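Local atomic coordinates of ferrous iron uptake transporter protein B (Streptococcus thermophilus, PDB entry 3TAH), a protein that probably takes up ferrous iron in a GTP-driven system, this chain being its G-protein domain together with the cytosolic helical domain. Residues 77-82 with 194-199; 102-105 with 109-112; 7-12 with 70-75; 203-206 with 211-214. The protein carries 1 engineered substitution. One frame throughout, in Å; residues are numbered along the deposited sequence.

Contact 1. Residues 77-82 with 194-199; sequences LSQRAD and PQRSAR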
# COMPACT_ATOMS: atom_id res chain seq x y z
N LEU A 77 0.97 -7.52 6.52
CA LEU A 77 0.95 -8.94 6.15
C LEU A 77 0.39 -9.85 7.26
O LEU A 77 0.08 -11.00 7.00
CB LEU A 77 2.34 -9.42 5.75
CG LEU A 77 2.65 -9.29 4.26
CD1 LEU A 77 2.22 -7.93 3.72
CD2 LEU A 77 4.13 -9.55 3.98
N SER A 78 0.24 -9.33 8.48
CA SER A 78 -0.31 -10.11 9.61
C SER A 78 -1.83 -10.32 9.50
O SER A 78 -2.41 -11.09 10.27
CB SER A 78 -0.01 -9.44 10.96
OG SER A 78 -0.85 -8.32 11.22
N GLN A 79 -2.47 -9.62 8.57
CA GLN A 79 -3.90 -9.69 8.36
C GLN A 79 -4.71 -9.26 9.61
O GLN A 79 -5.82 -9.75 9.82
CB GLN A 79 -4.32 -11.09 7.86
CG GLN A 79 -3.39 -11.68 6.76
CD GLN A 79 -4.01 -12.87 6.02
OE1 GLN A 79 -3.46 -13.99 6.04
NE2 GLN A 79 -5.15 -12.64 5.38
N ARG A 80 -4.17 -8.35 10.42
CA ARG A 80 -4.89 -7.76 11.56
C ARG A 80 -5.68 -6.52 11.15
O ARG A 80 -6.66 -6.17 11.80
CB ARG A 80 -3.94 -7.39 12.70
N ALA A 81 -5.24 -5.83 10.09
CA ALA A 81 -5.97 -4.68 9.58
C ALA A 81 -7.15 -5.09 8.68
O ALA A 81 -7.01 -5.96 7.81
CB ALA A 81 -5.03 -3.77 8.79
N ASP A 82 -8.31 -4.48 8.90
CA ASP A 82 -9.47 -4.67 8.06
C ASP A 82 -9.39 -3.83 6.79
O ASP A 82 -9.88 -4.26 5.77
CB ASP A 82 -10.74 -4.32 8.82
CG ASP A 82 -10.95 -5.22 10.04
OD1 ASP A 82 -11.20 -6.41 9.84
OD2 ASP A 82 -10.85 -4.73 11.17
N PRO A 194 -0.52 -17.15 1.97
CA PRO A 194 -1.96 -16.96 1.81
C PRO A 194 -2.34 -16.46 0.41
O PRO A 194 -1.59 -15.68 -0.19
CB PRO A 194 -2.31 -15.90 2.86
CG PRO A 194 -1.14 -15.90 3.82
CD PRO A 194 0.05 -16.26 2.99
N GLN A 195 -3.49 -16.91 -0.09
CA GLN A 195 -4.01 -16.43 -1.37
C GLN A 195 -4.13 -14.90 -1.40
O GLN A 195 -3.78 -14.28 -2.40
CB GLN A 195 -5.34 -17.09 -1.73
CG GLN A 195 -5.18 -18.55 -2.23
CD GLN A 195 -4.66 -18.62 -3.65
OE1 GLN A 195 -3.45 -18.83 -3.90
NE2 GLN A 195 -5.56 -18.41 -4.59
N ARG A 196 -4.60 -14.28 -0.31
CA ARG A 196 -4.85 -12.84 -0.30
C ARG A 196 -3.61 -11.99 -0.61
O ARG A 196 -3.70 -10.99 -1.32
CB ARG A 196 -5.43 -12.41 1.06
CG ARG A 196 -5.66 -10.90 1.22
CD ARG A 196 -6.38 -10.59 2.54
NE ARG A 196 -7.71 -11.19 2.59
CZ ARG A 196 -8.81 -10.72 2.01
NH1 ARG A 196 -8.81 -9.60 1.29
NH2 ARG A 196 -9.95 -11.40 2.15
N SER A 197 -2.47 -12.40 -0.05
CA SER A 197 -1.22 -11.68 -0.14
C SER A 197 -0.24 -12.34 -1.10
O SER A 197 0.92 -11.92 -1.19
CB SER A 197 -0.60 -11.53 1.26
OG SER A 197 -0.51 -12.78 1.93
N ALA A 198 -0.70 -13.37 -1.83
CA ALA A 198 0.18 -14.17 -2.68
C ALA A 198 0.94 -13.31 -3.68
O ALA A 198 2.13 -13.51 -3.88
CB ALA A 198 -0.57 -15.28 -3.41
N ARG A 199 0.25 -12.33 -4.27
CA ARG A 199 0.87 -11.44 -5.25
C ARG A 199 1.99 -10.58 -4.64
O ARG A 199 3.02 -10.38 -5.28
CB ARG A 199 -0.19 -10.58 -5.93
CG ARG A 199 0.32 -9.81 -7.11
CD ARG A 199 -0.83 -9.16 -7.86
NE ARG A 199 -0.30 -8.26 -8.87
CZ ARG A 199 0.08 -8.60 -10.10
NH1 ARG A 199 -0.02 -9.85 -10.56
NH2 ARG A 199 0.56 -7.66 -10.91
O HOH W 1 -1.53 -12.08 4.14
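Q79 meets P194 and R196 through the two ends of its side-chain amide. The oxygen OE1 lies 3.7 Å from P194 CG, against the outer carbons of the proline ring. The nitrogen NE2 lies 3.7 Å from R196 CD, at the edge of the guanidinium and near its plane. These touches are packing rather than bonds, and the amide and guanidinium planes stand 49° apart. Q79 is the first residue after helix 67-77 to leave helical geometry, with a positive phi. Its chain runs extended beyond CG and carries the amide across to 194-199. R196 has its CG anti to the backbone N (chi1 177°) and bends at chi3, and its NH1 bonds to G107 O. The other half of the contact is looser. L77 and S197 do not touch; a water lies between them. It bonds weakly to L77 O at 3.5 Å; its 2.5 Å to S197 OG is doubtfully short. Q79 and P194 are exposed to solvent. The contact joins the loop between helix 67-77 and strand 83-89 of the G-protein domain to the turn that leads into helix 198-206 of the helical domain; L77 packs on F200 and Y201 there.

Contact 2. Residues 102-105 with 109-112; sequences QLIE and PVTI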
# COMPACT_ATOMS: atom_id res chain seq x y z
N GLN A 102 2.12 -0.87 -3.85
CA GLN A 102 2.54 -1.93 -2.95
C GLN A 102 1.52 -2.24 -1.87
O GLN A 102 1.36 -3.41 -1.50
CB GLN A 102 3.88 -1.56 -2.31
CG GLN A 102 5.01 -1.37 -3.31
CD GLN A 102 6.24 -0.82 -2.64
OE1 GLN A 102 6.73 -1.41 -1.68
NE2 GLN A 102 6.74 0.33 -3.11
N LEU A 103 0.85 -1.21 -1.37
CA LEU A 103 -0.23 -1.38 -0.40
C LEU A 103 -1.39 -2.21 -0.99
O LEU A 103 -1.89 -3.12 -0.32
CB LEU A 103 -0.73 -0.03 0.11
CG LEU A 103 0.29 0.83 0.87
CD1 LEU A 103 -0.27 2.24 1.13
CD2 LEU A 103 0.77 0.17 2.19
N ILE A 104 -1.78 -1.92 -2.23
CA ILE A 104 -2.86 -2.66 -2.88
C ILE A 104 -2.50 -4.15 -2.94
O ILE A 104 -3.34 -5.01 -2.70
CB ILE A 104 -3.17 -2.10 -4.31
CG1 ILE A 104 -3.73 -0.67 -4.21
CG2 ILE A 104 -4.17 -3.01 -5.05
CD1 ILE A 104 -3.83 0.11 -5.54
N GLU A 105 -1.24 -4.43 -3.24
CA GLU A 105 -0.75 -5.80 -3.41
C GLU A 105 -0.78 -6.64 -2.13
O GLU A 105 -0.77 -7.87 -2.20
CB GLU A 105 0.65 -5.77 -4.02
CG GLU A 105 0.60 -5.27 -5.47
CD GLU A 105 1.93 -4.81 -6.02
OE1 GLU A 105 2.93 -4.75 -5.28
OE2 GLU A 105 1.95 -4.51 -7.23
N PRO A 109 -7.88 -4.22 1.46
CA PRO A 109 -8.44 -3.14 0.60
C PRO A 109 -8.01 -1.74 1.00
O PRO A 109 -8.05 -1.40 2.19
CB PRO A 109 -9.95 -3.31 0.77
CG PRO A 109 -10.07 -4.76 0.95
CD PRO A 109 -8.97 -5.13 1.88
N VAL A 110 -7.57 -0.99 -0.00
CA VAL A 110 -7.06 0.36 0.17
C VAL A 110 -8.13 1.40 -0.15
O VAL A 110 -8.88 1.23 -1.11
CB VAL A 110 -5.83 0.58 -0.76
CG1 VAL A 110 -5.43 2.04 -0.84
CG2 VAL A 110 -4.67 -0.31 -0.27
N THR A 111 -8.21 2.45 0.69
CA THR A 111 -9.00 3.65 0.46
C THR A 111 -8.00 4.81 0.54
O THR A 111 -7.17 4.86 1.45
CB THR A 111 -10.10 3.82 1.52
OG1 THR A 111 -11.07 2.78 1.39
CG2 THR A 111 -10.78 5.19 1.38
N ILE A 112 -8.04 5.75 -0.41
CA ILE A 112 -7.06 6.85 -0.46
C ILE A 112 -7.67 8.15 0.06
O ILE A 112 -8.74 8.53 -0.40
CB ILE A 112 -6.52 7.08 -1.89
CG1 ILE A 112 -5.62 5.91 -2.34
CG2 ILE A 112 -5.73 8.39 -1.96
CD1 ILE A 112 -5.15 6.02 -3.82
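I104 and V110 bring their backbones closest, with the two CA atoms 6.0 Å apart where the end of helix 93-105 passes the start of strand 110-115. One methyl of V110 does the touching. Its CG2 lies 3.8 Å from I104 N and 3.9 Å from L103 C, so it rests on the peptide link between these two helix residues. The side chains on both sides of that link add to the seat. L103 CB is 4.0 Å from V110 CG2, and I104 CG1 is 4.1 Å from the same atom. V110 holds CG2 anti to its carbonyl carbon and CG1 anti to its backbone N (chi1 168°), and it is the CG2 branch that reaches the helix. The side chains of I104 and V110 cross at about a right angle, and I104 meets the methyl with the inner carbon of its longer branch. L103 offers only its CB here. The three residues belong to a beta-alpha-beta unit made of strand 83-89, helix 93-105 and strand 110-115, in which the helix connects two neighbouring parallel strands of the central sheet. L103 and V110 both also pack on N86 of strand 83-89, and V110 on I84. The bound nucleotide is about 12 Å from the L103 side chain. All three residues are buried and the touching groups are mostly carbon, so the contact works by close packing and exclusion of water, with neither charge nor hydrogen bonding between the segments.

Contact 3. Residues 7-12 with 70-75; sequences ALIGNP and KVARDY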
# COMPACT_ATOMS: atom_id res chain seq x y z
N ALA A 7 -5.67 0.70 9.13
CA ALA A 7 -4.25 1.04 9.09
C ALA A 7 -4.04 2.34 8.31
O ALA A 7 -4.34 2.38 7.12
CB ALA A 7 -3.42 -0.10 8.46
N LEU A 8 -3.53 3.37 8.97
CA LEU A 8 -3.25 4.67 8.35
C LEU A 8 -1.78 4.72 7.93
O LEU A 8 -0.89 4.56 8.76
CB LEU A 8 -3.56 5.79 9.34
CG LEU A 8 -3.52 7.23 8.85
CD1 LEU A 8 -4.70 7.49 7.95
CD2 LEU A 8 -3.50 8.20 10.02
N ILE A 9 -1.51 4.93 6.64
CA ILE A 9 -0.14 4.97 6.15
C ILE A 9 0.01 5.87 4.93
O ILE A 9 -0.91 6.05 4.13
CB ILE A 9 0.39 3.52 5.88
CG1 ILE A 9 1.88 3.52 5.55
CG2 ILE A 9 -0.40 2.85 4.78
CD1 ILE A 9 2.49 2.12 5.60
N GLY A 10 1.19 6.45 4.80
CA GLY A 10 1.52 7.29 3.65
C GLY A 10 2.96 7.72 3.77
O GLY A 10 3.66 7.34 4.73
N ASN A 11 3.42 8.48 2.78
CA ASN A 11 4.75 9.03 2.78
C ASN A 11 4.92 10.03 3.94
O ASN A 11 3.95 10.64 4.40
CB ASN A 11 5.02 9.85 1.52
CG ASN A 11 5.09 9.04 0.23
OD1 ASN A 11 5.23 9.65 -0.83
ND2 ASN A 11 5.01 7.70 0.28
N PRO A 12 6.17 10.21 4.39
CA PRO A 12 6.49 11.36 5.24
C PRO A 12 6.01 12.65 4.61
O PRO A 12 6.09 12.83 3.39
CB PRO A 12 8.02 11.35 5.28
CG PRO A 12 8.36 9.91 5.12
CD PRO A 12 7.37 9.39 4.14
N LYS A 70 9.87 -2.15 7.77
CA LYS A 70 9.64 -3.52 8.24
C LYS A 70 8.42 -3.59 9.15
O LYS A 70 7.60 -4.50 9.03
CB LYS A 70 10.89 -4.10 8.93
CG LYS A 70 10.73 -5.58 9.27
CD LYS A 70 12.02 -6.24 9.78
CE LYS A 70 11.80 -7.72 10.04
NZ LYS A 70 10.85 -7.97 11.15
N VAL A 71 8.29 -2.64 10.07
CA VAL A 71 7.12 -2.58 10.94
C VAL A 71 5.84 -2.49 10.11
O VAL A 71 4.88 -3.24 10.36
CB VAL A 71 7.22 -1.42 11.97
CG1 VAL A 71 5.84 -0.92 12.46
CG2 VAL A 71 8.10 -1.88 13.13
N ALA A 72 5.83 -1.62 9.11
CA ALA A 72 4.63 -1.44 8.28
C ALA A 72 4.29 -2.74 7.55
O ALA A 72 3.14 -3.21 7.58
CB ALA A 72 4.80 -0.30 7.30
N ARG A 73 5.29 -3.34 6.90
CA ARG A 73 5.08 -4.58 6.17
C ARG A 73 4.55 -5.72 7.04
O ARG A 73 3.53 -6.34 6.70
CB ARG A 73 6.38 -5.03 5.50
CG ARG A 73 6.20 -6.24 4.62
CD ARG A 73 7.51 -6.92 4.33
NE ARG A 73 8.39 -6.13 3.48
CZ ARG A 73 9.43 -6.62 2.80
NH1 ARG A 73 9.73 -7.92 2.85
NH2 ARG A 73 10.17 -5.80 2.06
N ASP A 74 5.24 -6.00 8.15
CA ASP A 74 4.85 -7.09 9.05
C ASP A 74 3.42 -6.91 9.54
O ASP A 74 2.64 -7.86 9.57
CB ASP A 74 5.79 -7.22 10.25
CG ASP A 74 7.20 -7.65 9.86
OD1 ASP A 74 7.40 -8.13 8.72
OD2 ASP A 74 8.12 -7.50 10.68
N TYR A 75 3.08 -5.69 9.92
CA TYR A 75 1.73 -5.42 10.37
C TYR A 75 0.71 -5.68 9.27
O TYR A 75 -0.29 -6.38 9.48
CB TYR A 75 1.59 -3.99 10.87
CG TYR A 75 0.18 -3.71 11.24
CD1 TYR A 75 -0.35 -4.19 12.44
CD2 TYR A 75 -0.65 -2.98 10.40
CE1 TYR A 75 -1.67 -3.95 12.79
CE2 TYR A 75 -1.96 -2.73 10.74
CZ TYR A 75 -2.46 -3.21 11.93
OH TYR A 75 -3.77 -2.95 12.26
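I9 and A72 form one half of this contact, A7 and Y75 the other. I9 is stretched out towards the helix. Its CG1 is anti to the backbone N (chi1 -172°) and chi2 is also near trans, so the terminal CD1 arrives 3.8 Å from A72 CB. The cost of this conformer is that CG2 sits between the backbone N and the carbonyl carbon. That branch is used elsewhere, against L103 of helix 93-105. Y75 also throws its side chain away from its own backbone N, with chi1 176°. The ring then reaches the strand, and A7 CB lies at its edge, near the ring plane, 3.8 Å from CE2. The methyl therefore does not sit over the ring face. Strand 4-10 is a central strand of the G-domain sheet and leads into the P-loop. G10 belongs to that motif, N11 and P12 touch the bound nucleotide, and the nearby A13 is the engineered residue of the construct. Helix 67-77 lies against the strand here. The side chain of I9 is about 9 Å from the bound nucleotide. K70 and D74 form a salt bridge along the helix. R73 points its CB away from the strand, and its guanidinium forms a salt bridge with D209 and bonds to M62 O.

Contact 4. Residues 203-206 with 211-214; sequences IKLF and LVEA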
# COMPACT_ATOMS: atom_id res chain seq x y z
N ILE A 203 5.83 -10.92 -6.05
CA ILE A 203 6.60 -9.78 -6.54
C ILE A 203 7.87 -9.60 -5.73
O ILE A 203 8.94 -9.34 -6.29
CB ILE A 203 5.77 -8.48 -6.54
CG1 ILE A 203 4.66 -8.58 -7.58
CG2 ILE A 203 6.67 -7.26 -6.89
CD1 ILE A 203 3.59 -7.54 -7.45
N LYS A 204 7.77 -9.73 -4.40
CA LYS A 204 8.95 -9.66 -3.54
C LYS A 204 9.99 -10.72 -3.86
O LYS A 204 11.19 -10.45 -3.85
CB LYS A 204 8.54 -9.77 -2.07
CG LYS A 204 7.87 -8.52 -1.55
CD LYS A 204 8.89 -7.50 -1.12
CE LYS A 204 8.31 -6.11 -0.96
NZ LYS A 204 7.98 -5.52 -2.28
N LEU A 205 9.54 -11.94 -4.14
CA LEU A 205 10.45 -13.00 -4.53
C LEU A 205 11.13 -12.70 -5.85
O LEU A 205 12.34 -12.95 -6.01
CB LEU A 205 9.72 -14.34 -4.62
CG LEU A 205 9.41 -14.92 -3.23
CD1 LEU A 205 8.36 -16.01 -3.34
CD2 LEU A 205 10.68 -15.42 -2.55
N PHE A 206 10.36 -12.16 -6.79
CA PHE A 206 10.89 -11.82 -8.10
C PHE A 206 12.03 -10.81 -7.96
O PHE A 206 13.09 -10.96 -8.60
CB PHE A 206 9.81 -11.26 -9.03
CG PHE A 206 10.34 -10.86 -10.38
CD1 PHE A 206 10.50 -11.81 -11.38
CD2 PHE A 206 10.68 -9.54 -10.65
CE1 PHE A 206 11.00 -11.45 -12.64
CE2 PHE A 206 11.19 -9.17 -11.91
CZ PHE A 206 11.34 -10.11 -12.91
N LEU A 211 14.18 -10.20 3.03
CA LEU A 211 13.30 -10.54 4.16
C LEU A 211 12.33 -11.68 3.83
O LEU A 211 12.16 -12.60 4.62
CB LEU A 211 12.50 -9.33 4.65
CG LEU A 211 13.22 -8.25 5.44
CD1 LEU A 211 12.30 -7.04 5.60
CD2 LEU A 211 13.66 -8.79 6.80
N VAL A 212 11.70 -11.60 2.66
CA VAL A 212 10.77 -12.65 2.23
C VAL A 212 11.54 -13.95 2.01
O VAL A 212 11.09 -15.02 2.43
CB VAL A 212 9.94 -12.23 0.99
CG1 VAL A 212 9.26 -13.42 0.35
CG2 VAL A 212 8.91 -11.15 1.39
N GLU A 213 12.72 -13.86 1.40
CA GLU A 213 13.54 -15.06 1.15
C GLU A 213 13.95 -15.77 2.44
O GLU A 213 13.93 -17.00 2.52
CB GLU A 213 14.78 -14.70 0.35
CG GLU A 213 14.46 -14.33 -1.08
CD GLU A 213 15.62 -13.79 -1.85
OE1 GLU A 213 16.66 -13.44 -1.26
OE2 GLU A 213 15.50 -13.71 -3.09
N ALA A 214 14.32 -14.99 3.44
CA ALA A 214 14.69 -15.53 4.74
C ALA A 214 13.49 -16.09 5.51
O ALA A 214 13.64 -17.04 6.24
CB ALA A 214 15.40 -14.46 5.57
O HOH W 2 13.74 -14.90 -4.86
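V212 packs against K204 and L205, where two consecutive helices of the FeoB cytosolic helical domain, 198-206 and 210-215, meet across a short connection. Its two methyls divide the work. CG2 lies 3.7 Å from K204 CB, and CG1 lies 3.8 Å from L205 CD2. Both side chains cross V212 at about a right angle. K204 gives only the root of its chain to this packing. Bends at chi2 and chi4 lead its amine away to a salt bridge with E207. L205 CD2 also reaches 4.2 Å from E213 CG, on the solvent side, E213 being exposed; the two chains run past each other in opposite directions. A water adds a polar bridge beside this apolar patch. It donates to L205 O at 2.7 Å and to E213 OE2 at 2.8 Å. Further out, L205 packs on L189 of helix 176-189 and on L216. Helix 67-77 of the G-protein domain approaches with R73, which touches both K204 and V212. Just before helix 210-215, D209 OD2 accepts a hydrogen bond from V212 N.

Along the chain contact 3 closes first. Contact 1 then opens and encloses contact 2, and contact 4 follows in series. Contacts 2 and 3 belong to the G-protein domain, reach the same sheet and touch each other; their centres are 11 Å apart. Contact 4 lies in the helical domain and shares helix 198-206 with contact 1, which spans the two domains. The centres of contacts 3 and 4 are 18 Å apart, yet further links cross the same boundary: R73 and K70 of contact 3 reach L211 of contact 4, and E105 of contact 2 packs on I203. Helix 67-77 thus faces both the nucleotide-binding sheet and the helical domain.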